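Local coordinates for protein probable tautomerase HP_0924 (Helicobacter pylori, PDB 3M21) that is a probable tautomerase, a small protein of the MIF clan that assembles from six copies built on a beta-alpha-beta unit, at residues Leu29-Leu34 / Ala39-Ile44. Residues are numbered along the deposited sequence; the frame is centred on the assembly and turned at random.
Sequences LMVKVL and ASIVVI
Ile41 reaches across to the last turns of helix 16-34 and sets its CD1 methyl against Met30 and Val31, two neighbours on the helix. Along residues 39-44, the chain first passes Ser40, whose OG is hydrogen-bonded back to the carbonyl O of Asn37 in the loop that follows the helix. Next comes Ile41, just ahead of strand 42-47 and buried. Its CB points at the helix, and CG1 lies anti to the carbonyl carbon (chi1 -57°) with CD1 extended beyond it (chi2 176°), which carries the methyl to the end of a straight arm. Ile41 CD1 meets Met30 CB at 3.9 Å, low on that side chain near the helix backbone. Met30 bends back at its second and third torsions (chi2 -55°), which carries SD and CE away from Ile41; the side chain packs on Pro1 and Ile3 of its own chain and on Leu7 of the third subunit. On the other helix residue, Val31 CG2 stands 4.1 Å from the same Ile41 CD1, and the two side chains cross at about a right angle. Both contacts across the two segments are apolar; the backbones stay apart, with Met30 CA 8.3 Å from Ile41 CA. Strand 2-7, helix 16-34 and strand 42-47 follow one another as the beta-alpha-beta unit of the tautomerase fold, its two strands parallel and adjacent. Val42 opens the second strand, its backbone hydrogen-bonded to Pro1 and Ile3, Ile44 continues the ladder with Ile3 and Ile5, and from Val42 to Ile44 the strand also pairs antiparallel with a strand of the second subunit, carrying the sheet across the interface.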
loop_
_atom_site.group_PDB
_atom_site.type_symbol
_atom_site.label_atom_id
_atom_site.label_comp_id
_atom_site.label_asym_id
_atom_site.label_seq_id
_atom_site.Cartn_x
_atom_site.Cartn_y
_atom_site.Cartn_z
ATOM N N LEU F 29 7.703 14.818 -12.409
ATOM C CA LEU F 29 8.896 14.417 -11.670
ATOM C C LEU F 29 9.458 13.097 -12.203
ATOM O O LEU F 29 10.665 12.960 -12.394
ATOM C CB LEU F 29 8.584 14.263 -10.178
ATOM C CG LEU F 29 9.756 13.804 -9.296
ATOM C CD1 LEU F 29 10.798 14.918 -9.239
ATOM C CD2 LEU F 29 9.275 13.473 -7.877
ATOM N N MET F 30 8.580 12.127 -12.442
ATOM C CA MET F 30 9.011 10.828 -12.953
ATOM C C MET F 30 9.579 10.938 -14.370
ATOM O O MET F 30 10.555 10.263 -14.711
ATOM C CB MET F 30 7.851 9.831 -12.966
ATOM C CG MET F 30 7.263 9.515 -11.603
ATOM S SD MET F 30 8.494 8.933 -10.437
ATOM C CE MET F 30 8.866 7.317 -11.122
ATOM N N VAL F 31 8.957 11.774 -15.196
ATOM C CA VAL F 31 9.417 11.963 -16.567
ATOM C C VAL F 31 10.768 12.675 -16.579
ATOM O O VAL F 31 11.658 12.327 -17.348
ATOM C CB VAL F 31 8.406 12.796 -17.388
ATOM C CG1 VAL F 31 8.912 12.978 -18.819
ATOM C CG2 VAL F 31 7.057 12.112 -17.388
ATOM N N LYS F 32 10.913 13.662 -15.706
ATOM C CA LYS F 32 12.140 14.438 -15.610
ATOM C C LYS F 32 13.338 13.655 -15.092
ATOM O O LYS F 32 14.443 13.795 -15.605
ATOM C CB LYS F 32 11.914 15.651 -14.708
ATOM C CG LYS F 32 13.183 16.424 -14.368
ATOM C CD LYS F 32 12.930 17.459 -13.281
ATOM C CE LYS F 32 14.222 18.109 -12.821
ATOM N NZ LYS F 32 14.019 19.018 -11.657
ATOM N N VAL F 33 13.124 12.831 -14.076
ATOM C CA VAL F 33 14.225 12.077 -13.492
ATOM C C VAL F 33 14.588 10.768 -14.186
ATOM O O VAL F 33 15.767 10.469 -14.363
ATOM C CB VAL F 33 13.949 11.775 -12.003
ATOM C CG1 VAL F 33 15.163 11.113 -11.367
ATOM C CG2 VAL F 33 13.598 13.064 -11.274
ATOM N N LEU F 34 13.590 9.992 -14.586
ATOM C CA LEU F 34 13.861 8.708 -15.220
ATOM C C LEU F 34 13.323 8.575 -16.645
ATOM O O LEU F 34 13.359 7.488 -17.222
ATOM C CB LEU F 34 13.284 7.585 -14.351
ATOM C CG LEU F 34 13.712 7.571 -12.880
ATOM C CD1 LEU F 34 12.915 6.523 -12.128
ATOM C CD2 LEU F 34 15.204 7.299 -12.769
ATOM N N ALA F 39 2.208 8.267 -20.075
ATOM C CA ALA F 39 0.980 7.492 -20.204
ATOM C C ALA F 39 0.852 6.333 -19.221
ATOM O O ALA F 39 -0.257 5.986 -18.818
ATOM C CB ALA F 39 0.848 6.980 -21.632
ATOM N N SER F 40 1.978 5.742 -18.829
ATOM C CA SER F 40 1.956 4.604 -17.907
ATOM C C SER F 40 1.936 5.004 -16.433
ATOM O O SER F 40 1.809 4.147 -15.554
ATOM C CB SER F 40 3.169 3.703 -18.153
ATOM O OG SER F 40 4.363 4.346 -17.736
ATOM N N ILE F 41 2.044 6.297 -16.154
ATOM C CA ILE F 41 2.066 6.755 -14.769
ATOM C C ILE F 41 0.712 6.789 -14.082
ATOM O O ILE F 41 -0.188 7.521 -14.493
ATOM C CB ILE F 41 2.689 8.154 -14.650
ATOM C CG1 ILE F 41 4.102 8.142 -15.243
ATOM C CG2 ILE F 41 2.761 8.569 -13.189
ATOM C CD1 ILE F 41 4.766 9.499 -15.249
ATOM N N VAL F 42 0.583 6.000 -13.018
ATOM C CA VAL F 42 -0.651 5.946 -12.246
ATOM C C VAL F 42 -0.392 6.603 -10.907
ATOM O O VAL F 42 0.630 6.345 -10.264
ATOM C CB VAL F 42 -1.097 4.491 -12.001
ATOM C CG1 VAL F 42 -2.307 4.460 -11.075
ATOM C CG2 VAL F 42 -1.431 3.829 -13.328
ATOM N N VAL F 43 -1.317 7.461 -10.498
ATOM C CA VAL F 43 -1.206 8.163 -9.234
ATOM C C VAL F 43 -2.544 8.062 -8.519
ATOM O O VAL F 43 -3.612 8.242 -9.121
ATOM C CB VAL F 43 -0.842 9.655 -9.458
ATOM C CG1 VAL F 43 -0.670 10.375 -8.120
ATOM C CG2 VAL F 43 0.427 9.759 -10.279
ATOM N N ILE F 44 -2.478 7.736 -7.234
ATOM C CA ILE F 44 -3.667 7.612 -6.412
ATOM C C ILE F 44 -3.429 8.402 -5.142
ATOM O O ILE F 44 -2.456 8.170 -4.417
ATOM C CB ILE F 44 -3.947 6.144 -6.037
ATOM C CG1 ILE F 44 -4.298 5.338 -7.294
ATOM C CG2 ILE F 44 -5.049 6.077 -4.995
ATOM C CD1 ILE F 44 -4.462 3.818 -7.052
#